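Long-range contacts in transcriptional regulator (Actinomyces oris, PDB 5V8C), which acts as a phosphotransferase of the LytR-Cps2A-Psr family and mediates glycosylation of a cell wall-anchored protein: residues D53-V58 against I68-D73; T22-G27 against T110-I115; T253-P258 against R275-R280; V7-P12 against P92-T97. All coordinates share one frame; numbering follows the deposited sequence. Where two conformers were deposited one is given.

Contact 1 (D53-V58 against I68-D73); sequences DVIALV and INLPRD. With PO4 (phosphate ion), chain C.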
loop_
_atom_site.group_PDB
_atom_site.type_symbol
_atom_site.label_atom_id
_atom_site.label_comp_id
_atom_site.label_asym_id
_atom_site.label_seq_id
_atom_site.Cartn_x
_atom_site.Cartn_y
_atom_site.Cartn_z
ATOM N N ASP A 53 1.814 -4.717 6.471
ATOM C CA ASP A 53 2.578 -5.297 5.372
ATOM C C ASP A 53 2.655 -4.324 4.204
ATOM O O ASP A 53 3.688 -4.242 3.541
ATOM C CB ASP A 53 1.954 -6.630 4.920
ATOM C CG ASP A 53 2.129 -7.774 5.903
ATOM O OD1 ASP A 53 2.861 -7.594 6.906
ATOM O OD2 ASP A 53 1.549 -8.858 5.663
ATOM N N VAL A 54 1.569 -3.569 3.972
ATOM C CA VAL A 54 1.462 -2.601 2.880
ATOM C C VAL A 54 1.090 -1.226 3.434
ATOM O O VAL A 54 0.157 -1.113 4.230
ATOM C CB VAL A 54 0.437 -3.085 1.824
ATOM C CG1 VAL A 54 0.223 -2.039 0.734
ATOM C CG2 VAL A 54 0.865 -4.419 1.215
ATOM N N ILE A 55 1.837 -0.191 3.033
ATOM C CA ILE A 55 1.616 1.199 3.443
ATOM C C ILE A 55 1.748 2.041 2.198
ATOM O O ILE A 55 2.857 2.204 1.692
ATOM C CB ILE A 55 2.626 1.679 4.519
ATOM C CG1 ILE A 55 2.742 0.712 5.715
ATOM C CG2 ILE A 55 2.313 3.090 4.975
ATOM C CD1 ILE A 55 3.969 -0.113 5.669
ATOM N N ALA A 56 0.629 2.563 1.701
ATOM C CA ALA A 56 0.613 3.408 0.512
ATOM C C ALA A 56 -0.198 4.678 0.749
ATOM O O ALA A 56 -1.246 4.649 1.403
ATOM C CB ALA A 56 0.035 2.640 -0.673
ATOM N N LEU A 57 0.275 5.787 0.191
ATOM C CA LEU A 57 -0.470 7.021 0.277
ATOM C C LEU A 57 -1.028 7.380 -1.100
ATOM O O LEU A 57 -0.284 7.409 -2.083
ATOM C CB LEU A 57 0.312 8.156 0.967
ATOM C CG LEU A 57 1.591 8.671 0.331
ATOM C CD1 LEU A 57 1.311 9.890 -0.545
ATOM C CD2 LEU A 57 2.613 9.032 1.396
ATOM N N VAL A 58 -2.365 7.487 -1.193
ATOM C CA VAL A 58 -3.058 7.774 -2.446
ATOM C C VAL A 58 -3.350 9.249 -2.496
ATOM O O VAL A 58 -4.034 9.768 -1.612
ATOM C CB VAL A 58 -4.321 6.900 -2.623
ATOM C CG1 VAL A 58 -4.990 7.170 -3.961
ATOM C CG2 VAL A 58 -3.971 5.422 -2.490
ATOM N N ILE A 68 2.159 6.578 -3.688
ATOM C CA ILE A 68 3.513 6.448 -3.156
ATOM C C ILE A 68 3.547 5.254 -2.229
ATOM O O ILE A 68 2.850 5.233 -1.211
ATOM C CB ILE A 68 4.064 7.758 -2.517
ATOM C CG1 ILE A 68 4.199 8.856 -3.595
ATOM C CG2 ILE A 68 5.421 7.510 -1.841
ATOM C CD1 ILE A 68 4.002 10.227 -3.137
ATOM N N ASN A 69 4.269 4.210 -2.651
ATOM C CA ASN A 69 4.372 2.971 -1.895
ATOM C C ASN A 69 5.508 3.132 -0.891
ATOM O O ASN A 69 6.645 3.405 -1.281
ATOM C CB ASN A 69 4.575 1.782 -2.855
ATOM C CG ASN A 69 4.681 0.415 -2.209
ATOM O OD1 ASN A 69 4.045 0.114 -1.192
ATOM N ND2 ASN A 69 5.449 -0.470 -2.832
ATOM N N LEU A 70 5.168 3.116 0.402
ATOM C CA LEU A 70 6.146 3.299 1.474
ATOM C C LEU A 70 6.663 1.945 1.950
ATOM O O LEU A 70 5.866 1.131 2.424
ATOM C CB LEU A 70 5.536 4.085 2.641
ATOM C CG LEU A 70 5.060 5.509 2.343
ATOM C CD1 LEU A 70 4.270 6.073 3.515
ATOM C CD2 LEU A 70 6.218 6.432 1.997
ATOM N N PRO A 71 7.981 1.667 1.801
ATOM C CA PRO A 71 8.514 0.358 2.228
ATOM C C PRO A 71 8.327 0.093 3.726
ATOM O O PRO A 71 8.609 0.966 4.542
ATOM C CB PRO A 71 9.989 0.427 1.821
ATOM C CG PRO A 71 10.301 1.866 1.736
ATOM C CD PRO A 71 9.050 2.525 1.254
ATOM N N ARG A 72 7.790 -1.093 4.075
ATOM C CA ARG A 72 7.462 -1.502 5.448
ATOM C C ARG A 72 8.666 -1.529 6.409
ATOM O O ARG A 72 8.510 -1.272 7.604
ATOM C CB ARG A 72 6.729 -2.861 5.446
ATOM C CG ARG A 72 7.581 -4.041 4.942
ATOM C CD ARG A 72 6.879 -5.395 4.981
ATOM N NE ARG A 72 6.456 -5.787 6.331
ATOM C CZ ARG A 72 7.258 -6.321 7.249
ATOM N NH1 ARG A 72 8.548 -6.499 6.990
ATOM N NH2 ARG A 72 6.778 -6.669 8.435
ATOM N N ASP A 73 9.855 -1.855 5.880
ATOM C CA ASP A 73 11.098 -1.963 6.647
ATOM C C ASP A 73 11.727 -0.601 6.924
ATOM O O ASP A 73 12.637 -0.512 7.739
ATOM C CB ASP A 73 12.093 -2.918 5.955
ATOM C CG ASP A 73 12.264 -2.698 4.456
ATOM O OD1 ASP A 73 11.272 -2.887 3.708
ATOM O OD2 ASP A 73 13.406 -2.404 4.022
HETATM P P PO4 C . 9.694 -9.612 9.927
HETATM O O1 PO4 C . 10.174 -10.275 11.301
HETATM O O2 PO4 C . 10.321 -8.144 9.813
HETATM O O3 PO4 C . 8.097 -9.503 9.918
HETATM O O4 PO4 C . 10.164 -10.482 8.729
HETATM O O HOH W 1 4.282 -0.704 1.324
#
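L57 and I68 exchange two backbone hydrogen bonds, L57 N to I68 O and I68 N to L57 O, each 3.0 Å long, and L70 N gives one of 2.8 Å to I55 O. The L57 and I68 side chains run alongside each other, L57 CD1 to I68 CD1 at 3.8 Å, while L57 CD2 meets L70 CD1. That L70 methyl touches I55 CG2 at 3.9 Å, the side chains crossing at about a right angle. Branched aliphatics suit this buried face; small A56 sits on the other, against M197. The pairing is a beta hairpin, strands 52-60 and 65-70, inside the mixed sheet. A water accepts from I55 N and lies 2.7 Å from N69 OD1 and L70 O; D256 and T193 hold N69 ND2. I55 CD1 packs on R72 CB. With CG between backbone N and carbonyl carbon (chi1 65°) and a bend at chi3, R72 brings NE to 4.1 Å from D53 OD1, too far for a salt bridge, the carboxylate and guanidinium planes 72° apart. R72 NH2 gives a weak hydrogen bond to phosphate O3, an ion probably from the crystallisation liquor. A leucine here would probably leave D53 without its nearby opposite charge.

Contact 2 (T22-G27 against T110-I115); sequences TWLILG and THLVTI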
loop_
_atom_site.group_PDB
_atom_site.type_symbol
_atom_site.label_atom_id
_atom_site.label_comp_id
_atom_site.label_asym_id
_atom_site.label_seq_id
_atom_site.Cartn_x
_atom_site.Cartn_y
_atom_site.Cartn_z
ATOM N N THR A 22 -4.985 13.257 1.383
ATOM C CA THR A 22 -4.036 12.149 1.390
ATOM C C THR A 22 -4.627 10.954 2.170
ATOM O O THR A 22 -4.895 11.032 3.375
ATOM C CB THR A 22 -2.603 12.575 1.785
ATOM O OG1 THR A 22 -1.895 11.474 2.362
ATOM C CG2 THR A 22 -2.558 13.788 2.689
ATOM N N TRP A 23 -4.926 9.888 1.416
ATOM C CA TRP A 23 -5.483 8.629 1.898
ATOM C C TRP A 23 -4.345 7.713 2.307
ATOM O O TRP A 23 -3.334 7.623 1.605
ATOM C CB TRP A 23 -6.299 7.950 0.779
ATOM C CG TRP A 23 -7.568 8.664 0.426
ATOM C CD1 TRP A 23 -7.689 9.851 -0.235
ATOM C CD2 TRP A 23 -8.904 8.221 0.703
ATOM N NE1 TRP A 23 -9.017 10.184 -0.373
ATOM C CE2 TRP A 23 -9.786 9.207 0.205
ATOM C CE3 TRP A 23 -9.446 7.079 1.321
ATOM C CZ2 TRP A 23 -11.178 9.087 0.305
ATOM C CZ3 TRP A 23 -10.822 7.001 1.490
ATOM C CH2 TRP A 23 -11.670 7.998 0.988
ATOM N N LEU A 24 -4.491 7.056 3.453
ATOM C CA LEU A 24 -3.497 6.107 3.902
ATOM C C LEU A 24 -4.132 4.734 3.764
ATOM O O LEU A 24 -5.203 4.483 4.334
ATOM C CB LEU A 24 -3.064 6.392 5.350
ATOM C CG LEU A 24 -2.054 5.418 5.983
ATOM C CD1 LEU A 24 -0.771 5.299 5.147
ATOM C CD2 LEU A 24 -1.726 5.828 7.408
ATOM N N ILE A 25 -3.541 3.895 2.904
ATOM C CA ILE A 25 -4.035 2.537 2.683
ATOM C C ILE A 25 -3.097 1.581 3.376
ATOM O O ILE A 25 -1.908 1.568 3.071
ATOM C CB ILE A 25 -4.249 2.178 1.187
ATOM C CG1 ILE A 25 -5.158 3.224 0.481
ATOM C CG2 ILE A 25 -4.804 0.752 1.058
ATOM C CD1 ILE A 25 -5.768 2.785 -0.863
ATOM N N LEU A 26 -3.620 0.824 4.350
ATOM C CA LEU A 26 -2.816 -0.115 5.111
ATOM C C LEU A 26 -3.255 -1.563 4.935
ATOM O O LEU A 26 -4.393 -1.916 5.272
ATOM C CB LEU A 26 -2.806 0.249 6.602
ATOM C CG LEU A 26 -2.308 1.628 6.997
ATOM C CD1 LEU A 26 -2.511 1.857 8.489
ATOM C CD2 LEU A 26 -0.849 1.815 6.639
ATOM N N GLY A 27 -2.333 -2.381 4.425
ATOM C CA GLY A 27 -2.474 -3.829 4.327
ATOM C C GLY A 27 -2.036 -4.432 5.650
ATOM O O GLY A 27 -0.898 -4.245 6.078
ATOM N N THR A 110 -5.494 12.439 5.724
ATOM C CA THR A 110 -6.828 13.026 5.615
ATOM C C THR A 110 -7.905 11.931 5.760
ATOM O O THR A 110 -8.927 12.156 6.413
ATOM C CB THR A 110 -6.895 13.838 4.306
ATOM O OG1 THR A 110 -6.082 15.001 4.461
ATOM C CG2 THR A 110 -8.306 14.264 3.929
ATOM N N HIS A 111 -7.647 10.736 5.189
ATOM C CA HIS A 111 -8.563 9.595 5.230
ATOM C C HIS A 111 -7.801 8.293 5.491
ATOM O O HIS A 111 -6.604 8.219 5.217
ATOM C CB HIS A 111 -9.347 9.497 3.916
ATOM C CG HIS A 111 -10.122 10.727 3.578
ATOM N ND1 HIS A 111 -11.284 11.053 4.245
ATOM C CD2 HIS A 111 -9.873 11.674 2.646
ATOM C CE1 HIS A 111 -11.715 12.173 3.692
ATOM N NE2 HIS A 111 -10.892 12.591 2.730
ATOM N N LEU A 112 -8.485 7.264 6.005
ATOM C CA LEU A 112 -7.821 6.005 6.315
ATOM C C LEU A 112 -8.620 4.786 5.875
ATOM O O LEU A 112 -9.790 4.637 6.254
ATOM C CB LEU A 112 -7.452 5.899 7.813
ATOM C CG LEU A 112 -6.777 4.560 8.220
ATOM C CD1 LEU A 112 -5.281 4.563 7.930
ATOM C CD2 LEU A 112 -7.047 4.211 9.661
ATOM N N VAL A 113 -7.949 3.889 5.112
ATOM C CA VAL A 113 -8.482 2.608 4.655
ATOM C C VAL A 113 -7.574 1.487 5.181
ATOM O O VAL A 113 -6.349 1.547 5.020
ATOM C CB VAL A 113 -8.664 2.525 3.113
ATOM C CG1 VAL A 113 -9.483 1.295 2.727
ATOM C CG2 VAL A 113 -9.319 3.787 2.567
ATOM N N THR A 114 -8.180 0.486 5.826
ATOM C CA THR A 114 -7.484 -0.664 6.394
ATOM C C THR A 114 -8.064 -1.949 5.816
ATOM O O THR A 114 -9.281 -2.097 5.720
ATOM C CB THR A 114 -7.510 -0.576 7.924
ATOM O OG1 THR A 114 -6.585 0.433 8.320
ATOM C CG2 THR A 114 -7.179 -1.893 8.614
ATOM N N ILE A 115 -7.190 -2.838 5.350
ATOM C CA ILE A 115 -7.598 -4.088 4.717
ATOM C C ILE A 115 -6.782 -5.216 5.328
ATOM O O ILE A 115 -5.551 -5.161 5.318
ATOM C CB ILE A 115 -7.419 -4.039 3.157
ATOM C CG1 ILE A 115 -7.759 -2.660 2.564
ATOM C CG2 ILE A 115 -8.234 -5.134 2.470
ATOM C CD1 ILE A 115 -7.054 -2.338 1.308
#
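W23 and H111 overlap in an offset stack, the centroids of the indole six-membered ring and the histidine ring 4.4 Å apart and their planes at 30°. H111 CB sits over the face in a CH-pi contact, 3.5 Å from the centroid of the W23 six-membered ring. V113 comes from another direction, its CG2 in the ring plane at the indole edge, 3.5 Å from W23 CE3. These rings suit the place because they stack while carrying polar nitrogens at their rims, W23 NE1 bonding to E21 and H111 NE2 weakly so. Farther along this face, I25 CG2 meets I115 CD1 at 3.8 Å. Beneath these side chains run two parallel strands of the central mixed sheet, which helices cover on both faces: 233-248 touches W23, and 94-105 packs on the leucines of the other side. There L24 and L112 run alongside each other; with CG opposite its own N (chi1 178°), L112 brings CD1 to 3.8 Å from L24 CD2, and L26 CD1 reaches the same methyl. The ladder is regular, with V113 N to L24 O and I115 N to L26 O both 2.9 Å. At its start T22 O takes T110 N and, weakly, H111 N.

Contact 3 (T253-P258 against R275-R280); sequences TIIDLP and RDLLAR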
loop_
_atom_site.group_PDB
_atom_site.type_symbol
_atom_site.label_atom_id
_atom_site.label_comp_id
_atom_site.label_asym_id
_atom_site.label_seq_id
_atom_site.Cartn_x
_atom_site.Cartn_y
_atom_site.Cartn_z
ATOM N N THR A 253 -0.139 7.336 -11.538
ATOM C CA THR A 253 1.252 6.928 -11.377
ATOM C C THR A 253 1.509 6.274 -10.046
ATOM O O THR A 253 0.961 6.707 -9.037
ATOM C CB THR A 253 2.214 8.128 -11.601
ATOM O OG1 THR A 253 2.109 9.037 -10.510
ATOM C CG2 THR A 253 1.968 8.864 -12.925
ATOM N N ILE A 254 2.368 5.238 -10.042
ATOM C CA ILE A 254 2.771 4.514 -8.835
ATOM C C ILE A 254 4.277 4.592 -8.695
ATOM O O ILE A 254 5.011 4.153 -9.584
ATOM C CB ILE A 254 2.260 3.047 -8.792
ATOM C CG1 ILE A 254 0.731 3.003 -8.726
ATOM C CG2 ILE A 254 2.879 2.293 -7.605
ATOM C CD1 ILE A 254 0.111 1.860 -9.461
ATOM N N ILE A 255 4.730 5.133 -7.568
ATOM C CA ILE A 255 6.150 5.292 -7.295
ATOM C C ILE A 255 6.510 4.743 -5.921
ATOM O O ILE A 255 5.742 4.866 -4.964
ATOM C CB ILE A 255 6.672 6.748 -7.542
ATOM C CG1 ILE A 255 7.854 7.108 -6.616
ATOM C CG2 ILE A 255 5.554 7.807 -7.470
ATOM C CD1 ILE A 255 8.906 8.123 -7.202
ATOM N N ASP A 256 7.658 4.055 -5.870
ATOM C CA ASP A 256 8.278 3.546 -4.660
ATOM C C ASP A 256 9.166 4.633 -4.091
ATOM O O ASP A 256 9.873 5.310 -4.842
ATOM C CB ASP A 256 9.096 2.298 -4.971
ATOM C CG ASP A 256 8.218 1.075 -5.122
ATOM O OD1 ASP A 256 7.734 0.830 -6.250
ATOM O OD2 ASP A 256 7.927 0.420 -4.090
ATOM N N LEU A 257 9.066 4.853 -2.772
ATOM C CA LEU A 257 9.863 5.831 -2.036
ATOM C C LEU A 257 11.355 5.533 -2.296
ATOM O O LEU A 257 11.802 4.407 -2.054
ATOM C CB LEU A 257 9.532 5.679 -0.540
ATOM C CG LEU A 257 9.445 6.915 0.368
ATOM C CD1 LEU A 257 10.479 6.862 1.458
ATOM C CD2 LEU A 257 9.435 8.223 -0.396
ATOM N N PRO A 258 12.114 6.465 -2.898
ATOM C CA PRO A 258 13.521 6.158 -3.214
ATOM C C PRO A 258 14.472 6.146 -2.011
ATOM O O PRO A 258 15.079 7.166 -1.683
ATOM C CB PRO A 258 13.897 7.220 -4.254
ATOM C CG PRO A 258 12.980 8.350 -3.993
ATOM C CD PRO A 258 11.745 7.833 -3.311
ATOM N N ARG A 275 13.190 12.543 0.900
ATOM C CA ARG A 275 12.707 13.814 1.443
ATOM C C ARG A 275 12.233 14.782 0.362
ATOM O O ARG A 275 11.239 15.480 0.574
ATOM C CB ARG A 275 13.768 14.470 2.345
ATOM C CG ARG A 275 14.069 13.688 3.630
ATOM C CD ARG A 275 13.111 14.034 4.757
ATOM N NE ARG A 275 12.863 12.899 5.648
ATOM C CZ ARG A 275 13.432 12.741 6.838
ATOM N NH1 ARG A 275 14.297 13.640 7.292
ATOM N NH2 ARG A 275 13.142 11.685 7.583
ATOM N N ASP A 276 12.931 14.817 -0.795
ATOM C CA ASP A 276 12.587 15.701 -1.921
ATOM C C ASP A 276 11.307 15.243 -2.605
ATOM O O ASP A 276 10.411 16.055 -2.841
ATOM C CB ASP A 276 13.733 15.765 -2.951
ATOM C CG ASP A 276 15.064 16.248 -2.405
ATOM O OD1 ASP A 276 15.073 17.260 -1.661
ATOM O OD2 ASP A 276 16.104 15.661 -2.779
ATOM N N LEU A 277 11.226 13.936 -2.919
ATOM C CA LEU A 277 10.065 13.291 -3.523
ATOM C C LEU A 277 8.835 13.573 -2.656
ATOM O O LEU A 277 7.777 13.877 -3.187
ATOM C CB LEU A 277 10.336 11.773 -3.621
ATOM C CG LEU A 277 9.382 10.858 -4.444
ATOM C CD1 LEU A 277 8.441 10.088 -3.551
ATOM C CD2 LEU A 277 8.659 11.598 -5.565
ATOM N N LEU A 278 9.000 13.538 -1.327
ATOM C CA LEU A 278 7.930 13.813 -0.383
ATOM C C LEU A 278 7.665 15.305 -0.273
ATOM O O LEU A 278 6.518 15.699 -0.052
ATOM C CB LEU A 278 8.246 13.208 0.997
ATOM C CG LEU A 278 8.038 11.692 1.143
ATOM C CD1 LEU A 278 8.741 11.165 2.373
ATOM C CD2 LEU A 278 6.572 11.340 1.233
ATOM N N ALA A 279 8.709 16.138 -0.459
ATOM C CA ALA A 279 8.588 17.602 -0.418
ATOM C C ALA A 279 7.848 18.134 -1.639
ATOM O O ALA A 279 7.255 19.207 -1.564
ATOM C CB ALA A 279 9.958 18.250 -0.328
ATOM N N ARG A 280 7.910 17.406 -2.769
ATOM C CA ARG A 280 7.194 17.764 -3.993
ATOM C C ARG A 280 5.679 17.807 -3.723
ATOM O O ARG A 280 5.012 18.774 -4.101
ATOM C CB ARG A 280 7.497 16.754 -5.115
ATOM C CG ARG A 280 8.857 16.956 -5.763
ATOM C CD ARG A 280 9.081 16.040 -6.954
ATOM N NE ARG A 280 10.393 16.269 -7.560
ATOM C CZ ARG A 280 10.611 17.069 -8.599
ATOM N NH1 ARG A 280 9.600 17.699 -9.186
ATOM N NH2 ARG A 280 11.840 17.233 -9.070
#
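I255 and L277 reach toward each other tip to tip, I255 CD1 meeting L277 CD2 at 3.8 Å. This is the first of several apolar contacts, most of them converging on L277 of helix 272-280. L257 crosses L277 obliquely, its CD2 lying 3.8 Å from L277 CD1, and the same L257 methyl lies 4.0 Å from L278 CG, this time crossing at about a right angle. The ring of P258 adds its CD carbon, 4.0 Å from L277 CG. L277 can serve all three partners because its CG stands anti to the backbone N (chi1 -169°), which carries the fork off the helix toward the strand: one methyl goes to I255, the other to L257 and P258. An alanine here would remove that fork and would probably open a gap between the helix and I255, L257 and P258, leaving their side chains less firmly packed.

Polar interactions lie around this apolar patch. The two segments share no hydrogen bond; instead P258 O accepts from S274 OG and N271 ND2, near the start of the helix, and I255 is backbone-bonded to I67 and N69 of strand 65-70. Strand 252-256 is the outermost strand on its side of the mixed sheet, and the helix packs against I255 and the L257-P258 pair that follows the strand. L257 also reaches L70, and L278 reaches Y283, which continues the apolar layer on either segment. With only apolar contacts between the segments, the fit rests on burial of apolar surface and on shape; such contacts have little directionality, which the bonds to P258 O add.

Contact 4 (V7-P12 against P92-T97); sequences VDIAMP and PGPQNT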
loop_
_atom_site.group_PDB
_atom_site.type_symbol
_atom_site.label_atom_id
_atom_site.label_comp_id
_atom_site.label_asym_id
_atom_site.label_seq_id
_atom_site.Cartn_x
_atom_site.Cartn_y
_atom_site.Cartn_z
ATOM N N VAL A 7 -13.270 2.834 12.728
ATOM C CA VAL A 7 -12.236 3.083 13.717
ATOM C C VAL A 7 -12.154 4.566 14.006
ATOM O O VAL A 7 -12.150 5.378 13.085
ATOM C CB VAL A 7 -10.851 2.479 13.365
ATOM C CG1 VAL A 7 -10.786 1.003 13.733
ATOM C CG2 VAL A 7 -10.493 2.694 11.897
ATOM N N ASP A 8 -12.121 4.927 15.286
ATOM C CA ASP A 8 -11.977 6.326 15.643
ATOM C C ASP A 8 -10.496 6.675 15.526
ATOM O O ASP A 8 -9.657 6.018 16.146
ATOM C CB ASP A 8 -12.512 6.600 17.063
ATOM C CG ASP A 8 -13.992 6.300 17.249
ATOM O OD1 ASP A 8 -14.828 7.014 16.642
ATOM O OD2 ASP A 8 -14.316 5.392 18.049
ATOM N N ILE A 9 -10.171 7.620 14.639
ATOM C CA ILE A 9 -8.806 8.090 14.470
ATOM C C ILE A 9 -8.787 9.599 14.553
ATOM O O ILE A 9 -9.601 10.264 13.909
ATOM C CB ILE A 9 -8.132 7.534 13.168
ATOM C CG1 ILE A 9 -7.417 6.204 13.440
ATOM C CG2 ILE A 9 -7.143 8.534 12.528
ATOM C CD1 ILE A 9 -8.180 5.073 13.097
ATOM N N ALA A 10 -7.882 10.140 15.382
ATOM C CA ALA A 10 -7.665 11.576 15.488
ATOM C C ALA A 10 -6.687 11.923 14.371
ATOM O O ALA A 10 -5.497 11.597 14.458
ATOM C CB ALA A 10 -7.084 11.936 16.852
ATOM N N MET A 11 -7.228 12.510 13.290
ATOM C CA MET A 11 -6.438 12.882 12.123
ATOM C C MET A 11 -5.432 13.973 12.464
ATOM O O MET A 11 -5.724 14.846 13.277
ATOM C CB MET A 11 -7.330 13.295 10.941
ATOM C CG MET A 11 -8.023 12.123 10.256
ATOM S SD MET A 11 -6.900 10.830 9.653
ATOM C CE MET A 11 -8.041 9.730 8.997
ATOM N N PRO A 12 -4.192 13.918 11.900
ATOM C CA PRO A 12 -3.204 14.955 12.236
ATOM C C PRO A 12 -3.566 16.303 11.628
ATOM O O PRO A 12 -4.416 16.379 10.746
ATOM C CB PRO A 12 -1.893 14.419 11.623
ATOM C CG PRO A 12 -2.172 13.030 11.201
ATOM C CD PRO A 12 -3.630 12.965 10.922
ATOM N N PRO A 92 0.490 -0.940 18.187
ATOM C CA PRO A 92 -0.442 -0.368 19.169
ATOM C C PRO A 92 -1.739 0.216 18.579
ATOM O O PRO A 92 -2.601 0.676 19.327
ATOM C CB PRO A 92 0.404 0.681 19.892
ATOM C CG PRO A 92 1.431 1.080 18.928
ATOM C CD PRO A 92 1.602 -0.011 17.902
ATOM N N GLY A 93 -1.882 0.174 17.254
ATOM C CA GLY A 93 -3.080 0.670 16.586
ATOM C C GLY A 93 -2.824 1.585 15.405
ATOM O O GLY A 93 -1.766 2.212 15.330
ATOM N N PRO A 94 -3.811 1.718 14.483
ATOM C CA PRO A 94 -3.635 2.616 13.325
ATOM C C PRO A 94 -3.301 4.046 13.714
ATOM O O PRO A 94 -2.649 4.741 12.942
ATOM C CB PRO A 94 -4.993 2.560 12.623
ATOM C CG PRO A 94 -5.955 2.062 13.667
ATOM C CD PRO A 94 -5.142 1.083 14.461
ATOM N N GLN A 95 -3.743 4.480 14.907
ATOM C CA GLN A 95 -3.479 5.824 15.420
ATOM C C GLN A 95 -1.979 6.083 15.511
ATOM O O GLN A 95 -1.529 7.185 15.205
ATOM C CB GLN A 95 -4.154 6.039 16.784
ATOM C CG GLN A 95 -4.053 7.476 17.295
ATOM C CD GLN A 95 -4.750 8.465 16.391
ATOM O OE1 GLN A 95 -5.975 8.499 16.313
ATOM N NE2 GLN A 95 -3.986 9.283 15.678
ATOM N N ASN A 96 -1.207 5.055 15.878
ATOM C CA ASN A 96 0.243 5.157 15.988
ATOM C C ASN A 96 0.908 5.291 14.628
ATOM O O ASN A 96 1.831 6.091 14.495
ATOM C CB ASN A 96 0.822 3.988 16.765
ATOM C CG ASN A 96 2.232 4.242 17.212
ATOM O OD1 ASN A 96 2.556 5.317 17.738
ATOM N ND2 ASN A 96 3.112 3.289 16.946
ATOM N N THR A 97 0.435 4.528 13.621
ATOM C CA THR A 97 0.924 4.609 12.236
ATOM C C THR A 97 0.613 5.993 11.640
ATOM O O THR A 97 1.500 6.605 11.041
ATOM C CB THR A 97 0.320 3.490 11.375
ATOM O OG1 THR A 97 0.525 2.242 12.030
ATOM C CG2 THR A 97 0.919 3.440 9.980
#
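The flat amide of Q95 meets the backbone of A10 at its edge. OE1 takes A10 N at 2.7 Å, the donor lying in the carbonyl plane on a lone pair. NE2 gives to A10 O at 3.0 Å, a partner 13° out of the amide plane and itself approached from a little outside its carbonyl plane. Two bonds to a single residue fix the rotation of the amide, and N99 OD1 takes a further bond from NE2. A glutamine suits the place because one group both donates and accepts, matching the N-H and C=O of A10; CG anti to its backbone N (chi1 -173°) and a bend at chi2 carry the amide there. The helix concerned, 94-105, begins here: G93 is its N-cap, with backbone angles that would jam any side chain against the preceding carbonyl, P94 opens the first turn, and N96 N bonds to G93 O. The chain leaves the outermost strand 5-7 at V7 and runs past this helix start. I9 and Q95 pass one another with opposed directions, and I9 crosses the P94 ring at about a right angle, its CD1 3.8 Å from P94 CG. Both I9 and P94 also rest on L112, and D8 OD1 bonds to S229 OG.

Contacts 1 and 2 are buried and belong to the same mixed sheet: strands 23-28 and 52-60 are neighbours in it, linked by G27 with D53 and V54, where a classic beta bulge forms. Contact 1 is antiparallel, contact 2 parallel; to the shared ladders and apolar side chains contact 2 adds an aromatic stack, contact 1 a bridging water and the charged R72 end. Contact 3 is partly buried at edge strand 252-256 of that sheet, where N69 bonds to I255 and D256; its own interface is wholly apolar. Contact 4, about 17 Å from the chain centre to its own centre, is a surface contact that relies on a polar amide, yet it touches contact 2 through L112 and I9.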